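PDB 2OA9: R.MvaI from Kocuria varians, which is a monomeric restriction endonuclease, probably metal-dependent, that recognizes its DNA target sequence asymmetrically. Local coordinates for residues K67-L72 with A231-M236; F73-T78 with V148-D153; K164-I169 with N188-L193. All blocks are in the same frame, centred on the assembly; numbering follows the deposited sequence.

Contact 1: K67-L72 with A231-M236; sequences KSLLTL and AFRINM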
ATOM      1  N   LYS A  67     -12.222  -5.241   0.337  1.00 12.77           N
ATOM      2  CA  LYS A  67     -11.694  -6.521  -0.129  1.00 13.59           C
ATOM      3  C   LYS A  67     -10.318  -6.404  -0.755  1.00 13.07           C
ATOM      4  O   LYS A  67      -9.795  -7.430  -1.225  1.00 13.59           O
ATOM      5  CB  LYS A  67     -12.666  -7.159  -1.139  1.00 14.17           C
ATOM      6  CG  LYS A  67     -14.054  -7.338  -0.621  1.00 17.72           C
ATOM      7  CD  LYS A  67     -14.951  -7.898  -1.718  1.00 23.09           C
ATOM      8  CE  LYS A  67     -15.229  -6.876  -2.817  0.50 23.01           C
ATOM      9  NZ  LYS A  67     -16.423  -7.189  -3.643  0.50 25.57           N
ATOM     10  N   SER A  68      -9.706  -5.215  -0.737  1.00 13.39           N
ATOM     11  CA  SER A  68      -8.497  -4.939  -1.526  1.00 14.02           C
ATOM     12  C   SER A  68      -7.296  -4.732  -0.631  1.00 13.77           C
ATOM     13  O   SER A  68      -7.362  -4.051   0.357  1.00 14.79           O
ATOM     14  CB  SER A  68      -8.672  -3.743  -2.418  1.00 14.86           C
ATOM     15  OG  SER A  68      -9.722  -3.989  -3.347  1.00 19.39           O
ATOM     16  N   LEU A  69      -6.178  -5.315  -1.003  1.00 12.54           N
ATOM     17  CA  LEU A  69      -4.918  -5.101  -0.297  1.00 13.56           C
ATOM     18  C   LEU A  69      -4.018  -4.230  -1.190  1.00 14.15           C
ATOM     19  O   LEU A  69      -3.724  -4.592  -2.321  1.00 15.65           O
ATOM     20  CB  LEU A  69      -4.247  -6.457  -0.040  1.00 15.25           C
ATOM     21  CG  LEU A  69      -2.951  -6.518   0.733  1.00 17.43           C
ATOM     22  CD1 LEU A  69      -3.119  -5.894   2.129  1.00 18.48           C
ATOM     23  CD2 LEU A  69      -2.441  -7.955   0.791  1.00 19.35           C
ATOM     24  N   LEU A  70      -3.608  -3.089  -0.658  1.00 12.56           N
ATOM     25  CA  LEU A  70      -2.777  -2.120  -1.352  1.00 13.62           C
ATOM     26  C   LEU A  70      -1.328  -2.310  -0.905  1.00 13.56           C
ATOM     27  O   LEU A  70      -1.041  -2.388   0.287  1.00 14.79           O
ATOM     28  CB  LEU A  70      -3.281  -0.735  -0.952  1.00 14.14           C
ATOM     29  CG  LEU A  70      -2.608   0.480  -1.562  1.00 18.43           C
ATOM     30  CD1 LEU A  70      -2.999   0.579  -3.018  1.00 18.42           C
ATOM     31  CD2 LEU A  70      -2.989   1.738  -0.774  1.00 21.74           C
ATOM     32  N   THR A  71      -0.395  -2.380  -1.852  1.00 13.51           N
ATOM     33  CA  THR A  71       1.018  -2.218  -1.580  1.00 14.46           C
ATOM     34  C   THR A  71       1.396  -0.760  -1.713  1.00 14.75           C
ATOM     35  O   THR A  71       1.354  -0.213  -2.792  1.00 15.70           O
ATOM     36  CB  THR A  71       1.801  -3.045  -2.578  1.00 15.31           C
ATOM     37  OG1 THR A  71       1.455  -4.420  -2.395  1.00 19.05           O
ATOM     38  CG2 THR A  71       3.305  -2.916  -2.348  1.00 15.91           C
ATOM     39  N   LEU A  72       1.785  -0.150  -0.608  1.00 14.54           N
ATOM     40  CA  LEU A  72       2.177   1.258  -0.586  1.00 14.64           C
ATOM     41  C   LEU A  72       3.478   1.457  -1.339  1.00 14.44           C
ATOM     42  O   LEU A  72       3.602   2.375  -2.129  1.00 16.73           O
ATOM     43  CB  LEU A  72       2.341   1.722   0.856  1.00 14.62           C
ATOM     44  CG  LEU A  72       1.038   1.676   1.680  1.00 15.13           C
ATOM     45  CD1 LEU A  72       1.308   1.725   3.176  1.00 15.51           C
ATOM     46  CD2 LEU A  72       0.112   2.791   1.278  1.00 18.03           C
ATOM     47  N   ALA A 231       7.452  -5.560   0.914  1.00 14.39           N
ATOM     48  CA  ALA A 231       6.287  -4.757   0.552  1.00 13.07           C
ATOM     49  C   ALA A 231       5.581  -4.309   1.849  1.00 13.18           C
ATOM     50  O   ALA A 231       5.317  -5.116   2.725  1.00 15.08           O
ATOM     51  CB  ALA A 231       5.355  -5.526  -0.337  1.00 14.18           C
ATOM     52  N   PHE A 232       5.190  -3.037   1.893  1.00 12.30           N
ATOM     53  CA  PHE A 232       4.456  -2.463   3.000  1.00 11.75           C
ATOM     54  C   PHE A 232       3.033  -2.351   2.546  1.00 11.46           C
ATOM     55  O   PHE A 232       2.755  -1.670   1.565  1.00 13.49           O
ATOM     56  CB  PHE A 232       5.066  -1.112   3.421  1.00 11.98           C
ATOM     57  CG  PHE A 232       6.390  -1.246   4.104  1.00 13.03           C
ATOM     58  CD1 PHE A 232       7.513  -1.666   3.432  1.00 15.71           C
ATOM     59  CD2 PHE A 232       6.518  -0.970   5.445  1.00 15.71           C
ATOM     60  CE1 PHE A 232       8.703  -1.821   4.091  1.00 15.28           C
ATOM     61  CE2 PHE A 232       7.724  -1.086   6.106  1.00 17.32           C
ATOM     62  CZ  PHE A 232       8.815  -1.526   5.426  1.00 13.96           C
ATOM     63  N   ARG A 233       2.155  -3.129   3.182  1.00 11.48           N
ATOM     64  CA  ARG A 233       0.808  -3.374   2.666  1.00 13.38           C
ATOM     65  C   ARG A 233      -0.271  -3.053   3.679  1.00 13.00           C
ATOM     66  O   ARG A 233      -0.109  -3.228   4.859  1.00 14.19           O
ATOM     67  CB  ARG A 233       0.676  -4.840   2.230  1.00 14.57           C
ATOM     68  CG  ARG A 233       1.758  -5.279   1.267  1.00 15.25           C
ATOM     69  CD  ARG A 233       1.674  -6.692   0.781  1.00 18.38           C
ATOM     70  NE  ARG A 233       0.862  -6.790  -0.400  1.00 18.10           N
ATOM     71  CZ  ARG A 233       0.535  -7.955  -0.931  1.00 19.05           C
ATOM     72  NH1 ARG A 233       0.998  -9.066  -0.372  1.00 20.31           N
ATOM     73  NH2 ARG A 233      -0.256  -8.013  -1.993  1.00 20.92           N
ATOM     74  N   ILE A 234      -1.403  -2.608   3.172  1.00 11.94           N
ATOM     75  CA  ILE A 234      -2.529  -2.195   3.994  1.00 12.94           C
ATOM     76  C   ILE A 234      -3.830  -2.451   3.231  1.00 12.04           C
ATOM     77  O   ILE A 234      -3.892  -2.248   2.019  1.00 11.19           O
ATOM     78  CB  ILE A 234      -2.411  -0.675   4.398  1.00 11.82           C
ATOM     79  CG1 ILE A 234      -3.471  -0.303   5.424  1.00 13.20           C
ATOM     80  CG2 ILE A 234      -2.492   0.245   3.172  1.00 12.98           C
ATOM     81  CD1 ILE A 234      -3.341   1.136   5.956  1.00 14.37           C
ATOM     82  N   ASN A 235      -4.850  -2.877   3.957  1.00 11.66           N
ATOM     83  CA  ASN A 235      -6.204  -2.964   3.392  1.00 11.90           C
ATOM     84  C   ASN A 235      -6.654  -1.587   2.986  1.00 12.81           C
ATOM     85  O   ASN A 235      -6.424  -0.590   3.687  1.00 12.34           O
ATOM     86  CB  ASN A 235      -7.127  -3.570   4.416  1.00 11.57           C
ATOM     87  CG  ASN A 235      -8.564  -3.550   3.990  1.00 11.46           C
ATOM     88  OD1 ASN A 235      -9.257  -2.566   4.076  1.00 12.03           O
ATOM     89  ND2 ASN A 235      -9.023  -4.716   3.517  1.00 14.34           N
ATOM     90  N   MET A 236      -7.294  -1.480   1.835  1.00 11.93           N
ATOM     91  CA  MET A 236      -7.547  -0.173   1.253  1.00 13.00           C
ATOM     92  C   MET A 236      -8.530   0.645   2.083  1.00 13.49           C
ATOM     93  O   MET A 236      -8.400   1.879   2.189  1.00 14.28           O
ATOM     94  CB  MET A 236      -8.010  -0.289  -0.186  1.00 14.36           C
ATOM     95  CG  MET A 236      -8.357   1.003  -0.833  1.00 18.41           C
ATOM     96  SD  MET A 236      -8.706   0.815  -2.608  1.00 25.76           S
ATOM     97  CE  MET A 236      -7.284  -0.290  -2.918  1.00 18.11           C
TER
HETATM   98  O   HOH W   1      -1.145  -5.409  -3.223  1.00 24.29           O
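The edge of the five-stranded antiparallel sheet is made here, where strand 69-72 pairs with 231-235 and L70 faces I234 as a hydrogen-bonded pair. L70 N gives its hydrogen to I234 O at 2.8 Å, and I234 N answers to L70 O at 2.9 Å. L72 N to F232 O and M236 N to S68 O prolong the ladder at its two ends. On the L69, T71 and R233 face, the arginine is fixed from several directions. L69 CD2 lies over the centre of one guanidinium face, 3.4 Å above its plane, and the two side chains cross at about a right angle. A bend at chi3 (89°) carries the guanidinium across to strand 69-72, where R233 NE makes a weak hydrogen bond to T71 OG1 at 3.2 Å. One water joins L69 O, T71 OG1 and R233 NH2, while D210, a ligand of a bound cadmium ion, takes R233 NH1. On the other face I234 CG2 meets L70 CD2 at 4.2 Å and L72 CD1 at 4.1 Å. Beneath this apolar face lies helix 236-242, N-capped by N235, and M236 reaches strand 58-61 beside E58, which binds calcium in another crystal structure of the enzyme.

Contact 2: F73-T78 with V148-D153; sequences FTKSPT and VYWSFD
Leaving strand 69-74, residues 75-78 run nearly perpendicular to strand 148-151, their end-to-end directions 98° apart, and the chains come nearest where T78 passes W150. W150 and T78 carry the largest shares of the meeting. W150 NE1 donates to K75 O at 2.9 Å with an N-H...O angle of 159°; the oxygen sits close to the indole plane, although the donor stands above the plane of the carbonyl. P77 lies over one face of the same indole in a CH-pi contact, its CA 3.8 Å from the centroid of the five-membered ring. The proline ring then runs alongside the indole, P77 CG reaching both W150 CZ2 at 3.8 Å and V148 CG1 at 3.7 Å. At the far end T78 OG1, placed beside its own backbone N by a chi1 of -63°, accepts a nearly straight bond from S151 N at 2.8 Å. T78 N makes only a weak bond to Y149 O, and T78 CB approaches Y149 CE1 at 4.0 Å. S151 is the N-cap of helix 152-162, so T78 grips the strand just where it gives way to the helix. The buried indole thus has its single N-H satisfied by a main-chain carbonyl while a proline packs against its face, two contacts that together probably limit how far the ring can turn.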
ATOM      1  N   PHE A  73       4.430   0.583  -1.069  1.00 13.20           N
ATOM      2  CA  PHE A  73       5.748   0.589  -1.698  1.00 13.85           C
ATOM      3  C   PHE A  73       6.489  -0.667  -1.315  1.00 15.43           C
ATOM      4  O   PHE A  73       6.092  -1.387  -0.410  1.00 14.44           O
ATOM      5  CB  PHE A  73       6.552   1.849  -1.287  1.00 14.40           C
ATOM      6  CG  PHE A  73       6.795   1.985   0.207  1.00 13.98           C
ATOM      7  CD1 PHE A  73       7.847   1.374   0.832  1.00 13.94           C
ATOM      8  CD2 PHE A  73       5.934   2.743   0.979  1.00 15.66           C
ATOM      9  CE1 PHE A  73       8.078   1.526   2.199  1.00 15.60           C
ATOM     10  CE2 PHE A  73       6.118   2.853   2.348  1.00 16.58           C
ATOM     11  CZ  PHE A  73       7.195   2.242   2.966  1.00 16.39           C
ATOM     12  N   THR A  74       7.602  -0.911  -1.991  1.00 16.47           N
ATOM     13  CA  THR A  74       8.531  -1.974  -1.653  1.00 17.87           C
ATOM     14  C   THR A  74       9.872  -1.329  -1.333  1.00 17.54           C
ATOM     15  O   THR A  74      10.276  -0.318  -1.964  1.00 19.82           O
ATOM     16  CB  THR A  74       8.686  -3.015  -2.811  1.00 18.07           C
ATOM     17  OG1 THR A  74       9.075  -2.357  -4.028  1.00 22.82           O
ATOM     18  CG2 THR A  74       7.385  -3.670  -3.142  1.00 18.85           C
ATOM     19  N   LYS A  75      10.566  -1.885  -0.346  1.00 16.74           N
ATOM     20  CA  LYS A  75      11.848  -1.346   0.076  1.00 17.56           C
ATOM     21  C   LYS A  75      12.556  -2.323   0.977  1.00 17.73           C
ATOM     22  O   LYS A  75      11.991  -2.752   2.002  1.00 18.74           O
ATOM     23  CB  LYS A  75      11.694   0.011   0.784  1.00 19.16           C
ATOM     24  CG  LYS A  75      12.993   0.676   1.302  1.00 21.08           C
ATOM     25  CD  LYS A  75      13.838   1.190   0.161  1.00 25.76           C
ATOM     26  CE  LYS A  75      15.073   1.867   0.707  1.00 26.64           C
ATOM     27  NZ  LYS A  75      16.058   0.872   1.219  1.00 29.67           N
ATOM     28  N   SER A  76      13.795  -2.618   0.584  1.00 19.85           N
ATOM     29  CA  SER A  76      14.703  -3.446   1.360  1.00 21.53           C
ATOM     30  C   SER A  76      15.215  -2.746   2.606  1.00 20.42           C
ATOM     31  O   SER A  76      15.268  -1.530   2.653  1.00 19.97           O
ATOM     32  CB  SER A  76      15.889  -3.881   0.500  1.00 22.27           C
ATOM     33  OG  SER A  76      15.491  -4.887  -0.417  1.00 27.41           O
ATOM     34  N   PRO A  77      15.594  -3.508   3.627  1.00 21.05           N
ATOM     35  CA  PRO A  77      16.155  -2.900   4.836  1.00 21.09           C
ATOM     36  C   PRO A  77      17.337  -1.918   4.615  1.00 20.30           C
ATOM     37  O   PRO A  77      18.166  -2.044   3.687  1.00 22.51           O
ATOM     38  CB  PRO A  77      16.568  -4.116   5.674  1.00 21.04           C
ATOM     39  CG  PRO A  77      15.676  -5.164   5.261  1.00 21.86           C
ATOM     40  CD  PRO A  77      15.502  -4.957   3.771  1.00 21.56           C
ATOM     41  N   THR A  78      17.350  -0.888   5.421  1.00 20.41           N
ATOM     42  CA  THR A  78      18.472   0.059   5.444  1.00 21.21           C
ATOM     43  C   THR A  78      19.755  -0.653   5.900  1.00 20.90           C
ATOM     44  O   THR A  78      20.845  -0.372   5.367  1.00 22.34           O
ATOM     45  CB  THR A  78      18.153   1.167   6.448  1.00 20.80           C
ATOM     46  OG1 THR A  78      17.006   1.886   6.012  1.00 25.00           O
ATOM     47  CG2 THR A  78      19.285   2.275   6.509  1.00 22.74           C
ATOM     48  N   VAL A 148      18.208  -6.027  11.962  1.00 13.56           N
ATOM     49  CA  VAL A 148      17.730  -5.645  10.652  1.00 13.23           C
ATOM     50  C   VAL A 148      16.707  -4.525  10.810  1.00 13.22           C
ATOM     51  O   VAL A 148      15.781  -4.628  11.632  1.00 14.81           O
ATOM     52  CB  VAL A 148      17.133  -6.876   9.892  1.00 15.28           C
ATOM     53  CG1 VAL A 148      16.518  -6.417   8.620  1.00 16.08           C
ATOM     54  CG2 VAL A 148      18.217  -7.951   9.624  1.00 15.21           C
ATOM     55  N   TYR A 149      16.883  -3.432  10.059  1.00 14.45           N
ATOM     56  CA  TYR A 149      15.978  -2.290  10.208  1.00 13.79           C
ATOM     57  C   TYR A 149      15.857  -1.473   8.967  1.00 14.22           C
ATOM     58  O   TYR A 149      16.694  -1.554   8.076  1.00 14.52           O
ATOM     59  CB  TYR A 149      16.359  -1.386  11.412  1.00 15.05           C
ATOM     60  CG  TYR A 149      17.636  -0.558  11.285  1.00 16.13           C
ATOM     61  CD1 TYR A 149      17.697   0.551  10.461  1.00 18.14           C
ATOM     62  CD2 TYR A 149      18.733  -0.853  12.067  1.00 20.47           C
ATOM     63  CE1 TYR A 149      18.843   1.337  10.396  1.00 17.81           C
ATOM     64  CE2 TYR A 149      19.889  -0.083  12.012  1.00 19.25           C
ATOM     65  CZ  TYR A 149      19.938   1.001  11.173  1.00 20.17           C
ATOM     66  OH  TYR A 149      21.127   1.696  11.123  1.00 23.16           O
ATOM     67  N   TRP A 150      14.801  -0.685   8.940  1.00 14.42           N
ATOM     68  CA  TRP A 150      14.532   0.342   7.930  1.00 14.80           C
ATOM     69  C   TRP A 150      14.589   1.658   8.640  1.00 15.86           C
ATOM     70  O   TRP A 150      13.900   1.842   9.641  1.00 15.89           O
ATOM     71  CB  TRP A 150      13.108   0.197   7.331  1.00 14.53           C
ATOM     72  CG  TRP A 150      12.844  -1.030   6.536  1.00 15.70           C
ATOM     73  CD1 TRP A 150      12.872  -1.142   5.177  1.00 16.21           C
ATOM     74  CD2 TRP A 150      12.498  -2.324   7.034  1.00 15.34           C
ATOM     75  NE1 TRP A 150      12.544  -2.416   4.790  1.00 15.94           N
ATOM     76  CE2 TRP A 150      12.341  -3.180   5.915  1.00 15.94           C
ATOM     77  CE3 TRP A 150      12.332  -2.866   8.313  1.00 17.00           C
ATOM     78  CZ2 TRP A 150      12.022  -4.526   6.060  1.00 18.87           C
ATOM     79  CZ3 TRP A 150      12.008  -4.185   8.449  1.00 15.82           C
ATOM     80  CH2 TRP A 150      11.849  -5.012   7.324  1.00 17.98           C
ATOM     81  N   SER A 151      15.389   2.603   8.177  1.00 15.45           N
ATOM     82  CA  SER A 151      15.345   3.916   8.791  1.00 15.73           C
ATOM     83  C   SER A 151      14.063   4.669   8.497  1.00 15.34           C
ATOM     84  O   SER A 151      13.453   4.480   7.434  1.00 15.98           O
ATOM     85  CB  SER A 151      16.530   4.768   8.288  1.00 15.54           C
ATOM     86  OG  SER A 151      16.440   4.985   6.891  1.00 19.35           O
ATOM     87  N   PHE A 152      13.647   5.544   9.402  1.00 16.02           N
ATOM     88  CA  PHE A 152      12.482   6.377   9.131  1.00 17.45           C
ATOM     89  C   PHE A 152      12.707   7.212   7.863  1.00 18.10           C
ATOM     90  O   PHE A 152      11.783   7.408   7.098  1.00 18.22           O
ATOM     91  CB  PHE A 152      12.186   7.354  10.283  1.00 16.32           C
ATOM     92  CG  PHE A 152      11.406   6.780  11.469  1.00 16.25           C
ATOM     93  CD1 PHE A 152      10.782   7.635  12.370  1.00 17.67           C
ATOM     94  CD2 PHE A 152      11.310   5.425  11.687  1.00 17.43           C
ATOM     95  CE1 PHE A 152      10.087   7.142  13.459  1.00 18.03           C
ATOM     96  CE2 PHE A 152      10.645   4.933  12.781  1.00 15.99           C
ATOM     97  CZ  PHE A 152      10.017   5.777  13.664  1.00 18.66           C
ATOM     98  N   ASP A 153      13.924   7.712   7.646  1.00 19.90           N
ATOM     99  CA  ASP A 153      14.177   8.557   6.476  1.00 20.45           C
ATOM    100  C   ASP A 153      13.995   7.790   5.174  1.00 20.27           C
ATOM    101  O   ASP A 153      13.483   8.337   4.204  1.00 21.84           O
ATOM    102  CB  ASP A 153      15.590   9.176   6.554  1.00 21.11           C
ATOM    103  CG  ASP A 153      15.670  10.281   7.591  1.00 25.65           C
ATOM    104  OD1 ASP A 153      16.785  10.782   7.855  1.00 33.38           O
ATOM    105  OD2 ASP A 153      14.660  10.705   8.200  1.00 30.61           O
TER

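Contact 3: K164-I169 with N188-L193; sequences KYIAVI and NLFTDL
I166 and F190 form a hydrogen-bonded pair in the beta hairpin of strands 166-176 and 179-192, part of the mixed sheet of this PDDEXK-clan enzyme that also holds strand 58-61 with E58 and I59, which bind calcium in another structure of this protein. The ladder is firm in its middle and at the V168 end. F190 N donates to I166 O at 2.8 Å, and V168 and N188 exchange two bonds, V168 N to N188 O at 2.9 Å and N188 N to V168 O at 2.8 Å. Toward the start of the strand the backbones part: I166 N to F190 O is a weak bond of 3.5 Å. On the face of I166 and F190, I166 CD1 meets F190 CD2 at 3.9 Å, and both residues lean on L239 of helix 236-242. A167 and L189 occupy the other face, where L189 and Y165 pack against helix 6-19. The looser, partly exposed end belongs to Y165 and T191. Y165 CE2 touches T191 CG2 at 3.8 Å, the methyl lying at the edge of the ring and in its plane, while T191 OG1 makes a weak hydrogen bond to E244 O. With chi1 at 161°, the F190 ring swings away from its own backbone N toward the start of the partner strand, its CE2 edge in plane with K164 O, 3.5 Å away.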
ATOM      1  N   LYS A 164       0.507   7.573  -4.271  1.00 19.67           N
ATOM      2  CA  LYS A 164      -0.358   8.118  -5.304  1.00 20.35           C
ATOM      3  C   LYS A 164      -1.668   8.470  -4.636  1.00 19.45           C
ATOM      4  O   LYS A 164      -2.005   7.928  -3.570  1.00 19.45           O
ATOM      5  CB  LYS A 164      -0.561   7.107  -6.427  1.00 21.40           C
ATOM      6  CG  LYS A 164       0.736   6.763  -7.174  1.00 23.26           C
ATOM      7  CD  LYS A 164       0.522   5.776  -8.293  1.00 29.34           C
ATOM      8  CE  LYS A 164       1.645   5.814  -9.337  1.00 31.93           C
ATOM      9  NZ  LYS A 164       1.420   4.769 -10.403  1.00 33.14           N
ATOM     10  N   TYR A 165      -2.413   9.372  -5.253  1.00 17.65           N
ATOM     11  CA  TYR A 165      -3.793   9.620  -4.861  1.00 17.24           C
ATOM     12  C   TYR A 165      -4.675   8.382  -5.051  1.00 17.78           C
ATOM     13  O   TYR A 165      -4.497   7.600  -5.969  1.00 17.81           O
ATOM     14  CB  TYR A 165      -4.381  10.821  -5.638  1.00 17.89           C
ATOM     15  CG  TYR A 165      -3.699  12.147  -5.378  1.00 19.64           C
ATOM     16  CD1 TYR A 165      -2.844  12.718  -6.327  1.00 21.27           C
ATOM     17  CD2 TYR A 165      -3.894  12.815  -4.194  1.00 20.15           C
ATOM     18  CE1 TYR A 165      -2.212  13.924  -6.073  1.00 23.77           C
ATOM     19  CE2 TYR A 165      -3.300  14.002  -3.936  1.00 24.37           C
ATOM     20  CZ  TYR A 165      -2.470  14.558  -4.876  1.00 21.53           C
ATOM     21  OH  TYR A 165      -1.867  15.731  -4.563  1.00 29.78           O
ATOM     22  N   ILE A 166      -5.623   8.201  -4.141  1.00 16.92           N
ATOM     23  CA  ILE A 166      -6.646   7.168  -4.275  1.00 17.78           C
ATOM     24  C   ILE A 166      -7.977   7.827  -3.932  1.00 15.98           C
ATOM     25  O   ILE A 166      -8.037   8.646  -2.996  1.00 15.79           O
ATOM     26  CB  ILE A 166      -6.389   6.011  -3.278  1.00 19.44           C
ATOM     27  CG1 ILE A 166      -5.106   5.271  -3.625  1.00 22.81           C
ATOM     28  CG2 ILE A 166      -7.533   5.010  -3.278  1.00 21.28           C
ATOM     29  CD1 ILE A 166      -4.406   4.740  -2.415  1.00 26.63           C
ATOM     30  N   ALA A 167      -9.030   7.433  -4.634  1.00 15.90           N
ATOM     31  CA  ALA A 167     -10.391   7.867  -4.291  1.00 15.34           C
ATOM     32  C   ALA A 167     -11.252   6.650  -3.996  1.00 15.25           C
ATOM     33  O   ALA A 167     -11.349   5.722  -4.797  1.00 16.51           O
ATOM     34  CB  ALA A 167     -10.998   8.722  -5.396  1.00 16.47           C
ATOM     35  N   VAL A 168     -11.872   6.651  -2.828  1.00 14.40           N
ATOM     36  CA  VAL A 168     -12.830   5.628  -2.443  1.00 14.31           C
ATOM     37  C   VAL A 168     -14.217   6.274  -2.500  1.00 13.34           C
ATOM     38  O   VAL A 168     -14.466   7.265  -1.831  1.00 14.60           O
ATOM     39  CB  VAL A 168     -12.547   5.111  -1.045  1.00 14.83           C
ATOM     40  CG1 VAL A 168     -13.548   4.066  -0.631  1.00 15.21           C
ATOM     41  CG2 VAL A 168     -11.131   4.627  -0.935  1.00 16.60           C
ATOM     42  N   ILE A 169     -15.081   5.701  -3.310  1.00 14.09           N
ATOM     43  CA  ILE A 169     -16.312   6.344  -3.769  1.00 14.84           C
ATOM     44  C   ILE A 169     -17.530   5.488  -3.472  1.00 15.69           C
ATOM     45  O   ILE A 169     -17.425   4.299  -3.158  1.00 15.11           O
ATOM     46  CB  ILE A 169     -16.249   6.665  -5.287  1.00 15.32           C
ATOM     47  CG1 ILE A 169     -16.205   5.394  -6.129  1.00 16.18           C
ATOM     48  CG2 ILE A 169     -15.025   7.551  -5.590  1.00 15.55           C
ATOM     49  CD1 ILE A 169     -16.288   5.642  -7.646  1.00 17.05           C
ATOM     50  N   ASN A 188     -13.947   9.941  -1.143  1.00 14.93           N
ATOM     51  CA  ASN A 188     -12.938  10.119  -0.133  1.00 14.55           C
ATOM     52  C   ASN A 188     -11.592  10.078  -0.835  1.00 14.54           C
ATOM     53  O   ASN A 188     -11.162   9.030  -1.342  1.00 15.82           O
ATOM     54  CB  ASN A 188     -12.994   8.993   0.899  1.00 14.30           C
ATOM     55  CG  ASN A 188     -14.232   9.030   1.719  1.00 17.45           C
ATOM     56  OD1 ASN A 188     -15.325   8.779   1.200  1.00 20.98           O
ATOM     57  ND2 ASN A 188     -14.080   9.243   3.011  1.00 20.89           N
ATOM     58  N   LEU A 189     -10.935  11.236  -0.898  1.00 14.20           N
ATOM     59  CA  LEU A 189      -9.663  11.388  -1.614  1.00 14.50           C
ATOM     60  C   LEU A 189      -8.525  11.343  -0.597  1.00 14.12           C
ATOM     61  O   LEU A 189      -8.349  12.242   0.209  1.00 14.03           O
ATOM     62  CB  LEU A 189      -9.618  12.731  -2.377  1.00 14.63           C
ATOM     63  CG  LEU A 189      -8.356  12.934  -3.210  1.00 15.48           C
ATOM     64  CD1 LEU A 189      -8.221  11.986  -4.353  1.00 15.77           C
ATOM     65  CD2 LEU A 189      -8.278  14.424  -3.714  1.00 17.33           C
ATOM     66  N   PHE A 190      -7.768  10.256  -0.671  1.00 15.41           N
ATOM     67  CA  PHE A 190      -6.565  10.044   0.128  1.00 15.90           C
ATOM     68  C   PHE A 190      -5.483  10.872  -0.537  1.00 16.32           C
ATOM     69  O   PHE A 190      -5.220  10.711  -1.741  1.00 15.84           O
ATOM     70  CB  PHE A 190      -6.188   8.552   0.078  1.00 16.91           C
ATOM     71  CG  PHE A 190      -4.752   8.270   0.460  1.00 16.07           C
ATOM     72  CD1 PHE A 190      -4.388   8.186   1.789  1.00 17.74           C
ATOM     73  CD2 PHE A 190      -3.779   8.104  -0.495  1.00 16.03           C
ATOM     74  CE1 PHE A 190      -3.072   7.917   2.148  1.00 14.29           C
ATOM     75  CE2 PHE A 190      -2.480   7.830  -0.139  1.00 15.84           C
ATOM     76  CZ  PHE A 190      -2.136   7.713   1.182  1.00 16.66           C
ATOM     77  N   THR A 191      -4.794  11.700   0.244  1.00 15.99           N
ATOM     78  CA  THR A 191      -3.756  12.612  -0.290  1.00 17.27           C
ATOM     79  C   THR A 191      -2.369  12.478   0.334  1.00 18.72           C
ATOM     80  O   THR A 191      -1.397  13.047  -0.182  1.00 19.66           O
ATOM     81  CB  THR A 191      -4.193  14.097  -0.180  1.00 17.29           C
ATOM     82  OG1 THR A 191      -4.386  14.469   1.190  1.00 18.95           O
ATOM     83  CG2 THR A 191      -5.517  14.399  -0.861  1.00 19.55           C
ATOM     84  N   ASP A 192      -2.238  11.788   1.453  1.00 18.14           N
ATOM     85  CA  ASP A 192      -0.946  11.707   2.147  1.00 18.01           C
ATOM     86  C   ASP A 192      -0.981  10.672   3.234  1.00 17.51           C
ATOM     87  O   ASP A 192      -2.038  10.349   3.785  1.00 17.18           O
ATOM     88  CB  ASP A 192      -0.506  13.046   2.732  1.00 19.00           C
ATOM     89  CG  ASP A 192       0.980  13.060   3.110  1.00 23.06           C
ATOM     90  OD1 ASP A 192       1.809  12.452   2.372  1.00 24.15           O
ATOM     91  OD2 ASP A 192       1.382  13.633   4.156  1.00 27.61           O
ATOM     92  N   LEU A 193       0.195  10.118   3.503  1.00 16.46           N
ATOM     93  CA  LEU A 193       0.431   9.268   4.674  1.00 15.17           C
ATOM     94  C   LEU A 193       1.806   9.585   5.217  1.00 15.59           C
ATOM     95  O   LEU A 193       2.774   9.508   4.467  1.00 17.22           O
ATOM     96  CB  LEU A 193       0.367   7.784   4.303  1.00 14.15           C
ATOM     97  CG  LEU A 193       0.674   6.751   5.394  1.00 14.73           C
ATOM     98  CD1 LEU A 193      -0.462   6.707   6.329  1.00 16.60           C
ATOM     99  CD2 LEU A 193       0.887   5.372   4.738  1.00 15.95           C
TER

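In the fold
Contacts 1 and 2 share strand 69-74 and meet directly: the F232 ring stacks on F73 and stands edge-to-face with W150. Contact 3 belongs to a different sheet, yet touches contact 1 through L70 CD2 and I166 CD1, and both face L239 of helix 236-242. Contact 1 lies near the centre of the chain, contacts 2 and 3 on opposite sides of it. Buried residues number five of nine in contact 3, four of eleven in central contact 1 and two of eight in contact 2, the most peripheral. Main-chain ladders dominate contacts 1 and 3, the first adding a water-linked arginine; contact 2, a loop crossing a strand, relies on side-chain hydrogen bonds and an indole.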